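Local coordinates for protein Asp/Glu-specific dipeptidyl-peptidase (Flavobacterium psychrophilum, PDB 5JXF) that removes dipeptides from the N-terminus of oligopeptides as a family S46 serine peptidase, with strict specificity for aspartate or glutamate at the P1 position, at residues F408-V412 and V413-E417; K424-Q427 and L428-V431; D457-S460 and T461-E464; F534-S537 and L538-Y542. One frame throughout, in Å; residues are numbered along the deposited sequence.

Contact 1. Residues F408-V412 and V413-E417; sequences FNEVV and VKNTE
Asn415 folds its amide back over Glu410 and uses ND2 twice. Asn415 ND2 bonds to Glu410 O, which lies in the amide plane; the refined length, 2.5 Å, is doubtfully short. Asn415 ND2 also reaches Glu410 OE1 at 2.9 Å, from above the carboxylate plane. The Glu410 chain bends at CG (chi2 -72°), which brings its carboxylate round to this amide, the two planes 48° apart. Glu410 O also takes Asn415 N at 3.0 Å, a bond spanning five residues that marks the wider pi-type turn at this end of the helix. A single carbonyl is thus gripped by backbone and side chain of the same residue. One residue further on, Thr416 OG1 gives a 2.9 Å bond to Val411 O in the carbonyl plane, tying the residue that leaves the helix to its last turn. On another side, Phe408 CE2 meets Val413 CG2 at 4.0 Å, the side chains crossing at about a right angle. Lys414 is exposed, but three helices border this end of helix 386-415: 295-325, whose Arg313 forms a salt bridge with Glu410, 460-477 against Asn415 and Thr416, and 417-435 against Val412 and Val413.

Contact 2. Residues K424-Q427 and L428-V431; sequences KLYQ and LEQV
The ring of Tyr426 and the carboxylate of Glu429, three residues on, are set against each other obliquely, their planes 48° apart. OE1 of Glu429 stands over one face of the Tyr426 ring, 4.1 Å above its plane and displaced toward the rim. Both side chains leave the backbone with CG anti to N, and Glu429 then bends at chi2 (-139°), which turns the carboxylate back beside the ring. The same turn places Glu429 OE1 3.1 Å from Tyr426 O, two acceptors facing each other, an approach that probably costs some electrostatic energy if the carboxylate is charged. The phenol end of Tyr426 looks elsewhere: its OH is hydrogen-bonded to Ser543 OG, and its ring rests on Tyr532 and Ala539 of helix 530-545.

This is the middle of the alpha helix 417-435. Two backbone bonds have the usual four-residue spacing: Leu428 N reaches Lys424 O at 3.0 Å, and Glu429 N reaches Leu425 O at 2.8 Å. At Gln427 O the pattern forks. Gln430 N arrives there at 2.7 Å in a three-residue bond, whereas Val431 N, four residues on, lies 3.2 Å from Gln427 O.

The apolar side of the turn is built differently. The side chains of Leu425 and Leu428 come nearest at their CD2 methyls, 4.3 Å apart. Leu425 continues onto Leu447 of helix 437-450 and onto Tyr532, while Leu428 lies against Arg443 and Lys444 of helix 437-450. Lys424, Gln427 and Gln430 occupy the exposed side.

Contact 3. Residues D457-S460 and T461-E464; sequences DFNS and TVDE. Unlike the reference sequence in segment 457-460: Ser460 (reference Ala).
Asn459 accepts a hydrogen bond from Val462 N through its side-chain OD1, at 3.1 Å and 160°, with the donor in the carbonyl plane on a lone pair. This makes Asn459 the N-cap of helix 460-477. Its CG stands anti to the backbone N (chi1 -168°), which swings the amide forward over the first turn, while ND2 is left for a weak bond to Gln333 OE1. The backbone bonds of the helix begin here as well: Asp463 N bonds to Asn459 O at 3.0 Å, and Glu464 N reaches Ser460 O at 3.2 Å. Asn459 therefore meets the opening turn with both its side-chain and its main-chain oxygen.

Van der Waals contact accompanies the cap. The side chains of Asn459 and Val462 cross at about a right angle, Asn459 OD1 being 3.3 Å from Val462 CG2, and Val462 in turn packs on Ile330 and Tyr334 of helix 328-357. Phe458 and Asp463 also cross nearly perpendicularly, with Phe458 CE1 3.5 Å from Asp463 CB. Asp463 OD2 sits at the edge of the ring, in its plane, where the ring hydrogens are slightly positive.

The stronger polar partners of Asp463 belong to other parts of the chain. OD1 takes Glu417 N, and OD2 takes Leu418 N and Tyr500 OH. A carboxylate on the first turn of one helix thus accepts from the first amides of helix 417-435; those donors and that helix's N-terminal dipole would probably favour its ionised form, despite its burial.

Contact 4. Residues F534-S537 and L538-Y542; sequences FVKS and LADNY
Leu538 lays its CD1 methyl over one face of the Phe534 ring, one helical turn earlier, in a CH-pi contact 4.0 Å from the ring centroid and 24° off the normal. Leu538 CD2 closes on the same ring, 3.9 Å from Phe534 CE1, so both branches of the leucine meet the aromatic group. Phe534 extends with CG anti to N (chi1 176°), which carries the ring forward along the helix to the leucine. Beside this pair, Phe534 O takes a short bond from Ser537 OG (2.5 Å), on a lone pair in the carbonyl plane, and a weak one from Leu538 N (3.4 Å). This apolar side is closely packed: Val412 of helix 386-415 lies on Val535 and Leu538, Leu419 of helix 417-435 covers Phe534 and Val535, and Pro484 borders Leu538.

Lys536 and Asp540 form the polar side of helix 530-545, where no charge pair closes: the bends of the lysine chain leave Lys536 NZ 6.3 Å from Asp540 OD2. It is nevertheless close at the backbone. With CG between the backbone N and the carbonyl carbon (chi1 46°), Asp540 brings OD1 and OD2 each 2.9 Å from Lys536 O, acceptor against acceptor, at a probable electrostatic cost. The attractive link is the helical bond from Asp540 N to Lys536 O, 3.0 Å. Tyr426 of helix 417-435 touches Asp540.

The turn is thus held by a ring face, two methyls, the serine hydroxyl and backbone bonds, whereas opposite charges four residues apart contribute at most a long-range attraction, probably weakened by solvent.

How the contacts relate
Along the chain the contacts follow in series, all within the helical part of the peptidase and away from the probable catalytic residues. Contact 1 ends helix 386-415, contact 2 lies on the next helix, 417-435, contact 3 starts helix 460-477 and contact 4 belongs to helix 530-545. Contact 4 sits about 12 Å, centre to centre, from both contact 1 and contact 2 and touches each; Phe408 stacks on Tyr542. Contacts 3 and 4, about 21 Å apart, do not touch, but contact 1 touches both and so connects them among the packed helices of the chain. The four contacts thus join four helices outside the substrate site, the Asn415 side chain lying about 13 Å from the bound arginine.

Contact 1. Residues F408-V412 and V413-E417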
loop_
_atom_site.group_PDB
_atom_site.type_symbol
_atom_site.label_atom_id
_atom_site.label_comp_id
_atom_site.label_asym_id
_atom_site.label_seq_id
_atom_site.Cartn_x
_atom_site.Cartn_y
_atom_site.Cartn_z
ATOM N N PHE A 408 7.873 -30.915 -11.163
ATOM C CA PHE A 408 9.006 -31.361 -11.981
ATOM C C PHE A 408 9.526 -30.262 -12.920
ATOM O O PHE A 408 10.724 -29.972 -12.933
ATOM C CB PHE A 408 8.648 -32.603 -12.798
ATOM C CG PHE A 408 9.771 -33.077 -13.671
ATOM C CD1 PHE A 408 10.778 -33.871 -13.152
ATOM C CD2 PHE A 408 9.832 -32.709 -15.013
ATOM C CE1 PHE A 408 11.824 -34.304 -13.956
ATOM C CE2 PHE A 408 10.874 -33.133 -15.817
ATOM C CZ PHE A 408 11.872 -33.930 -15.285
ATOM N N ASN A 409 8.643 -29.668 -13.720
ATOM C CA ASN A 409 9.034 -28.541 -14.566
ATOM C C ASN A 409 9.680 -27.379 -13.794
ATOM O O ASN A 409 10.656 -26.784 -14.263
ATOM C CB ASN A 409 7.830 -27.979 -15.329
ATOM C CG ASN A 409 7.203 -28.978 -16.252
ATOM O OD1 ASN A 409 7.872 -29.868 -16.780
ATOM N ND2 ASN A 409 5.903 -28.829 -16.474
ATOM N N GLU A 410 9.128 -27.040 -12.629
ATOM C CA GLU A 410 9.596 -25.845 -11.928
ATOM C C GLU A 410 10.939 -26.102 -11.269
ATOM O O GLU A 410 11.786 -25.215 -11.212
ATOM C CB GLU A 410 8.572 -25.367 -10.888
ATOM C CG GLU A 410 7.391 -24.602 -11.488
ATOM C CD GLU A 410 7.756 -23.201 -11.992
ATOM O OE1 GLU A 410 8.574 -22.507 -11.345
ATOM O OE2 GLU A 410 7.220 -22.787 -13.041
ATOM N N VAL A 411 11.148 -27.324 -10.803
ATOM C CA VAL A 411 12.317 -27.601 -9.983
ATOM C C VAL A 411 13.482 -28.128 -10.809
ATOM O O VAL A 411 14.631 -27.732 -10.603
ATOM C CB VAL A 411 11.977 -28.592 -8.858
ATOM C CG1 VAL A 411 13.241 -29.107 -8.190
ATOM C CG2 VAL A 411 11.054 -27.924 -7.836
ATOM N N VAL A 412 13.188 -28.998 -11.765
ATOM C CA VAL A 412 14.241 -29.604 -12.568
ATOM C C VAL A 412 14.501 -28.833 -13.868
ATOM O O VAL A 412 15.653 -28.613 -14.244
ATOM C CB VAL A 412 13.901 -31.069 -12.887
ATOM C CG1 VAL A 412 14.958 -31.683 -13.787
ATOM C CG2 VAL A 412 13.763 -31.857 -11.597
ATOM N N VAL A 413 13.434 -28.400 -14.535
ATOM C CA VAL A 413 13.556 -27.760 -15.844
ATOM C C VAL A 413 13.892 -26.257 -15.800
ATOM O O VAL A 413 14.686 -25.766 -16.611
ATOM C CB VAL A 413 12.254 -27.943 -16.654
ATOM C CG1 VAL A 413 12.361 -27.269 -18.017
ATOM C CG2 VAL A 413 11.931 -29.420 -16.803
ATOM N N LYS A 414 13.303 -25.526 -14.860
ATOM C CA LYS A 414 13.361 -24.069 -14.921
ATOM C C LYS A 414 14.208 -23.381 -13.832
ATOM O O LYS A 414 15.034 -22.533 -14.159
ATOM C CB LYS A 414 11.932 -23.513 -14.914
ATOM C CG LYS A 414 11.045 -24.219 -15.944
ATOM C CD LYS A 414 9.864 -23.387 -16.448
ATOM C CE LYS A 414 9.201 -24.108 -17.639
ATOM N NZ LYS A 414 7.776 -23.749 -17.883
ATOM N N ASN A 415 14.033 -23.729 -12.560
ATOM C CA ASN A 415 14.650 -22.917 -11.502
ATOM C C ASN A 415 16.033 -23.345 -11.005
ATOM O O ASN A 415 16.832 -22.504 -10.589
ATOM C CB ASN A 415 13.716 -22.841 -10.309
ATOM C CG ASN A 415 12.471 -22.055 -10.603
ATOM O OD1 ASN A 415 12.419 -20.848 -10.365
ATOM N ND2 ASN A 415 11.451 -22.731 -11.113
ATOM N N THR A 416 16.304 -24.646 -11.013
ATOM C CA THR A 416 17.626 -25.153 -10.651
ATOM C C THR A 416 18.459 -25.381 -11.905
ATOM O O THR A 416 18.185 -26.305 -12.683
ATOM C CB THR A 416 17.541 -26.456 -9.877
ATOM O OG1 THR A 416 16.515 -26.357 -8.881
ATOM C CG2 THR A 416 18.877 -26.755 -9.228
ATOM N N GLU A 417 19.478 -24.551 -12.095
ATOM C CA GLU A 417 20.165 -24.470 -13.380
ATOM C C GLU A 417 20.995 -25.716 -13.695
ATOM O O GLU A 417 21.175 -26.055 -14.862
ATOM C CB GLU A 417 21.039 -23.208 -13.426
ATOM C CG GLU A 417 20.229 -21.906 -13.338
ATOM C CD GLU A 417 21.094 -20.654 -13.264
ATOM O OE1 GLU A 417 21.208 -19.959 -14.294
ATOM O OE2 GLU A 417 21.650 -20.358 -12.180
#

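Contact 2. Residues K424-Q427 and L428-V431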
loop_
_atom_site.group_PDB
_atom_site.type_symbol
_atom_site.label_atom_id
_atom_site.label_comp_id
_atom_site.label_asym_id
_atom_site.label_seq_id
_atom_site.Cartn_x
_atom_site.Cartn_y
_atom_site.Cartn_z
ATOM N N LYS A 424 18.577 -31.588 -20.100
ATOM C CA LYS A 424 18.769 -31.446 -21.543
ATOM C C LYS A 424 19.619 -32.591 -22.080
ATOM O O LYS A 424 19.435 -33.022 -23.215
ATOM C CB LYS A 424 19.409 -30.107 -21.890
ATOM C CG LYS A 424 18.508 -28.913 -21.644
ATOM C CD LYS A 424 19.156 -27.645 -22.146
ATOM C CE LYS A 424 18.404 -26.410 -21.689
ATOM N NZ LYS A 424 19.054 -25.217 -22.284
ATOM N N LEU A 425 20.549 -33.078 -21.264
ATOM C CA LEU A 425 21.350 -34.234 -21.637
ATOM C C LEU A 425 20.431 -35.441 -21.708
ATOM O O LEU A 425 20.582 -36.320 -22.556
ATOM C CB LEU A 425 22.479 -34.467 -20.637
ATOM C CG LEU A 425 23.592 -33.419 -20.647
ATOM C CD1 LEU A 425 24.645 -33.746 -19.602
ATOM C CD2 LEU A 425 24.218 -33.287 -22.034
ATOM N N TYR A 426 19.457 -35.456 -20.812
ATOM C CA TYR A 426 18.455 -36.499 -20.790
ATOM C C TYR A 426 17.711 -36.584 -22.114
ATOM O O TYR A 426 17.506 -37.660 -22.657
ATOM C CB TYR A 426 17.475 -36.237 -19.666
ATOM C CG TYR A 426 16.459 -37.323 -19.457
ATOM C CD1 TYR A 426 16.780 -38.476 -18.742
ATOM C CD2 TYR A 426 15.166 -37.189 -19.950
ATOM C CE1 TYR A 426 15.838 -39.472 -18.535
ATOM C CE2 TYR A 426 14.218 -38.176 -19.748
ATOM C CZ TYR A 426 14.559 -39.313 -19.041
ATOM O OH TYR A 426 13.614 -40.286 -18.838
ATOM N N GLN A 427 17.305 -35.437 -22.634
ATOM C CA GLN A 427 16.543 -35.410 -23.872
ATOM C C GLN A 427 17.440 -35.791 -25.051
ATOM O O GLN A 427 17.104 -36.683 -25.831
ATOM C CB GLN A 427 15.896 -34.032 -24.053
ATOM C CG GLN A 427 14.964 -33.709 -22.894
ATOM C CD GLN A 427 14.190 -32.420 -23.054
ATOM O OE1 GLN A 427 14.765 -31.344 -23.212
ATOM N NE2 GLN A 427 12.871 -32.524 -23.007
ATOM N N LEU A 428 18.593 -35.133 -25.138
ATOM C CA LEU A 428 19.625 -35.451 -26.123
ATOM C C LEU A 428 19.957 -36.956 -26.146
ATOM O O LEU A 428 20.262 -37.502 -27.211
ATOM C CB LEU A 428 20.887 -34.634 -25.838
ATOM C CG LEU A 428 22.066 -34.653 -26.817
ATOM C CD1 LEU A 428 21.669 -34.005 -28.136
ATOM C CD2 LEU A 428 23.281 -33.952 -26.216
ATOM N N GLU A 429 19.881 -37.617 -24.990
ATOM C CA GLU A 429 19.992 -39.076 -24.917
ATOM C C GLU A 429 19.007 -39.807 -25.822
ATOM O O GLU A 429 19.358 -40.788 -26.470
ATOM C CB GLU A 429 19.776 -39.537 -23.481
ATOM C CG GLU A 429 19.971 -41.006 -23.190
ATOM C CD GLU A 429 18.890 -41.491 -22.253
ATOM O OE1 GLU A 429 17.974 -40.685 -21.995
ATOM O OE2 GLU A 429 18.955 -42.633 -21.755
ATOM N N GLN A 430 17.767 -39.338 -25.865
ATOM C CA GLN A 430 16.754 -40.041 -26.639
ATOM C C GLN A 430 16.705 -39.609 -28.108
ATOM O O GLN A 430 16.036 -40.249 -28.912
ATOM C CB GLN A 430 15.377 -39.878 -25.996
ATOM C CG GLN A 430 14.871 -41.174 -25.385
ATOM C CD GLN A 430 13.393 -41.142 -25.054
ATOM O OE1 GLN A 430 13.010 -41.133 -23.884
ATOM N NE2 GLN A 430 12.553 -41.141 -26.084
ATOM N N VAL A 431 17.411 -38.538 -28.463
ATOM C CA VAL A 431 17.631 -38.219 -29.872
ATOM C C VAL A 431 18.448 -39.353 -30.507
ATOM O O VAL A 431 18.119 -39.850 -31.600
ATOM C CB VAL A 431 18.363 -36.867 -30.055
ATOM C CG1 VAL A 431 18.686 -36.623 -31.523
ATOM C CG2 VAL A 431 17.527 -35.731 -29.497
#

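Contact 3. Residues D457-S460 and T461-E464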
loop_
_atom_site.group_PDB
_atom_site.type_symbol
_atom_site.label_atom_id
_atom_site.label_comp_id
_atom_site.label_asym_id
_atom_site.label_seq_id
_atom_site.Cartn_x
_atom_site.Cartn_y
_atom_site.Cartn_z
ATOM N N ASP A 457 26.366 -16.837 -17.293
ATOM C CA ASP A 457 25.381 -16.341 -16.337
ATOM C C ASP A 457 25.174 -17.325 -15.183
ATOM O O ASP A 457 24.385 -17.078 -14.267
ATOM C CB ASP A 457 24.047 -16.065 -17.040
ATOM C CG ASP A 457 24.197 -15.143 -18.247
ATOM O OD1 ASP A 457 25.196 -14.396 -18.309
ATOM O OD2 ASP A 457 23.314 -15.155 -19.134
ATOM N N PHE A 458 25.888 -18.444 -15.234
ATOM C CA PHE A 458 25.751 -19.469 -14.211
ATOM C C PHE A 458 26.702 -19.219 -13.051
ATOM O O PHE A 458 27.906 -19.038 -13.241
ATOM C CB PHE A 458 26.000 -20.864 -14.790
ATOM C CG PHE A 458 25.929 -21.964 -13.766
ATOM C CD1 PHE A 458 24.706 -22.434 -13.319
ATOM C CD2 PHE A 458 27.087 -22.524 -13.242
ATOM C CE1 PHE A 458 24.636 -23.447 -12.374
ATOM C CE2 PHE A 458 27.023 -23.534 -12.296
ATOM C CZ PHE A 458 25.796 -23.997 -11.864
ATOM N N ASN A 459 26.151 -19.213 -11.847
ATOM C CA ASN A 459 26.966 -19.091 -10.654
ATOM C C ASN A 459 26.776 -20.338 -9.805
ATOM O O ASN A 459 25.690 -20.566 -9.272
ATOM C CB ASN A 459 26.600 -17.828 -9.871
ATOM C CG ASN A 459 27.607 -17.502 -8.780
ATOM O OD1 ASN A 459 27.543 -18.046 -7.678
ATOM N ND2 ASN A 459 28.545 -16.612 -9.087
ATOM N N SER A 460 27.823 -21.155 -9.717
ATOM C CA SER A 460 27.782 -22.402 -8.959
ATOM C C SER A 460 27.303 -22.202 -7.517
ATOM O O SER A 460 26.433 -22.934 -7.044
ATOM C CB SER A 460 29.163 -23.063 -8.968
ATOM O OG SER A 460 29.365 -23.855 -7.814
ATOM N N THR A 461 27.860 -21.203 -6.832
ATOM C CA THR A 461 27.477 -20.897 -5.451
ATOM C C THR A 461 25.975 -20.632 -5.317
ATOM O O THR A 461 25.314 -21.211 -4.454
ATOM C CB THR A 461 28.251 -19.681 -4.909
ATOM O OG1 THR A 461 29.657 -19.888 -5.090
ATOM C CG2 THR A 461 27.956 -19.475 -3.431
ATOM N N VAL A 462 25.437 -19.777 -6.185
ATOM C CA VAL A 462 24.007 -19.476 -6.181
ATOM C C VAL A 462 23.139 -20.714 -6.428
ATOM O O VAL A 462 22.211 -20.998 -5.671
ATOM C CB VAL A 462 23.653 -18.421 -7.245
ATOM C CG1 VAL A 462 22.150 -18.158 -7.255
ATOM C CG2 VAL A 462 24.432 -17.136 -7.002
ATOM N N ASP A 463 23.452 -21.451 -7.489
ATOM C CA ASP A 463 22.559 -22.501 -7.971
ATOM C C ASP A 463 22.424 -23.637 -6.972
ATOM O O ASP A 463 21.414 -24.328 -6.916
ATOM C CB ASP A 463 23.038 -23.044 -9.321
ATOM C CG ASP A 463 22.028 -23.986 -9.962
ATOM O OD1 ASP A 463 20.922 -23.501 -10.291
ATOM O OD2 ASP A 463 22.332 -25.195 -10.140
ATOM N N GLU A 464 23.447 -23.815 -6.160
ATOM C CA GLU A 464 23.446 -24.871 -5.169
ATOM C C GLU A 464 22.600 -24.528 -3.948
ATOM O O GLU A 464 21.953 -25.397 -3.372
ATOM C CB GLU A 464 24.888 -25.165 -4.782
ATOM C CG GLU A 464 25.106 -26.230 -3.717
ATOM C CD GLU A 464 26.585 -26.561 -3.560
ATOM O OE1 GLU A 464 27.392 -26.006 -4.343
ATOM O OE2 GLU A 464 26.931 -27.336 -2.646
#

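Contact 4. Residues F534-S537 and L538-Y542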
loop_
_atom_site.group_PDB
_atom_site.type_symbol
_atom_site.label_atom_id
_atom_site.label_comp_id
_atom_site.label_asym_id
_atom_site.label_seq_id
_atom_site.Cartn_x
_atom_site.Cartn_y
_atom_site.Cartn_z
ATOM N N PHE A 534 21.554 -38.022 -10.783
ATOM C CA PHE A 534 20.463 -37.576 -9.936
ATOM C C PHE A 534 19.267 -37.122 -10.769
ATOM O O PHE A 534 18.136 -37.527 -10.503
ATOM C CB PHE A 534 20.920 -36.453 -9.001
ATOM C CG PHE A 534 19.813 -35.881 -8.168
ATOM C CD1 PHE A 534 19.033 -36.705 -7.376
ATOM C CD2 PHE A 534 19.562 -34.525 -8.162
ATOM C CE1 PHE A 534 18.016 -36.186 -6.608
ATOM C CE2 PHE A 534 18.545 -33.999 -7.394
ATOM C CZ PHE A 534 17.770 -34.831 -6.619
ATOM N N VAL A 535 19.514 -36.293 -11.779
ATOM C CA VAL A 535 18.436 -35.835 -12.653
ATOM C C VAL A 535 17.738 -37.033 -13.300
ATOM O O VAL A 535 16.516 -37.034 -13.468
ATOM C CB VAL A 535 18.951 -34.864 -13.746
ATOM C CG1 VAL A 535 17.805 -34.401 -14.654
ATOM C CG2 VAL A 535 19.646 -33.672 -13.109
ATOM N N LYS A 536 18.514 -38.065 -13.628
ATOM C CA LYS A 536 17.972 -39.260 -14.266
ATOM C C LYS A 536 16.905 -39.908 -13.385
ATOM O O LYS A 536 15.852 -40.309 -13.877
ATOM C CB LYS A 536 19.090 -40.261 -14.585
ATOM C CG LYS A 536 18.645 -41.475 -15.406
ATOM C CD LYS A 536 19.820 -42.399 -15.704
ATOM C CE LYS A 536 20.514 -42.850 -14.424
ATOM N NZ LYS A 536 21.977 -43.081 -14.611
ATOM N N SER A 537 17.162 -39.982 -12.081
ATOM C CA SER A 537 16.200 -40.570 -11.148
ATOM C C SER A 537 14.889 -39.792 -11.134
ATOM O O SER A 537 13.819 -40.374 -10.978
ATOM C CB SER A 537 16.778 -40.634 -9.731
ATOM O OG SER A 537 16.939 -39.341 -9.175
ATOM N N LEU A 538 14.977 -38.475 -11.303
ATOM C CA LEU A 538 13.790 -37.634 -11.291
ATOM C C LEU A 538 13.110 -37.648 -12.657
ATOM O O LEU A 538 11.880 -37.609 -12.755
ATOM C CB LEU A 538 14.154 -36.199 -10.899
ATOM C CG LEU A 538 15.133 -36.001 -9.738
ATOM C CD1 LEU A 538 15.562 -34.547 -9.667
ATOM C CD2 LEU A 538 14.531 -36.448 -8.415
ATOM N N ALA A 539 13.922 -37.706 -13.709
ATOM C CA ALA A 539 13.419 -37.607 -15.079
ATOM C C ALA A 539 12.651 -38.854 -15.531
ATOM O O ALA A 539 11.488 -38.757 -15.929
ATOM C CB ALA A 539 14.572 -37.320 -16.043
ATOM N N ASP A 540 13.279 -40.023 -15.481
ATOM C CA ASP A 540 12.573 -41.206 -15.958
ATOM C C ASP A 540 11.451 -41.583 -14.987
ATOM O O ASP A 540 10.500 -42.258 -15.375
ATOM C CB ASP A 540 13.531 -42.383 -16.210
ATOM C CG ASP A 540 14.513 -42.604 -15.087
ATOM O OD1 ASP A 540 14.096 -42.595 -13.911
ATOM O OD2 ASP A 540 15.711 -42.792 -15.388
ATOM N N ASN A 541 11.536 -41.110 -13.744
ATOM C CA ASN A 541 10.407 -41.231 -12.828
ATOM C C ASN A 541 9.224 -40.414 -13.332
ATOM O O ASN A 541 8.078 -40.860 -13.276
ATOM C CB ASN A 541 10.783 -40.780 -11.418
ATOM C CG ASN A 541 9.588 -40.730 -10.486
ATOM O OD1 ASN A 541 9.217 -41.733 -9.880
ATOM N ND2 ASN A 541 8.979 -39.556 -10.370
ATOM N N TYR A 542 9.512 -39.210 -13.819
ATOM C CA TYR A 542 8.482 -38.362 -14.404
ATOM C C TYR A 542 7.989 -38.942 -15.733
ATOM O O TYR A 542 6.788 -39.164 -15.921
ATOM C CB TYR A 542 9.004 -36.930 -14.605
ATOM C CG TYR A 542 8.099 -36.061 -15.458
ATOM C CD1 TYR A 542 6.868 -35.623 -14.974
ATOM C CD2 TYR A 542 8.476 -35.670 -16.744
ATOM C CE1 TYR A 542 6.030 -34.832 -15.750
ATOM C CE2 TYR A 542 7.649 -34.874 -17.525
ATOM C CZ TYR A 542 6.428 -34.459 -17.022
ATOM O OH TYR A 542 5.603 -33.670 -17.793
#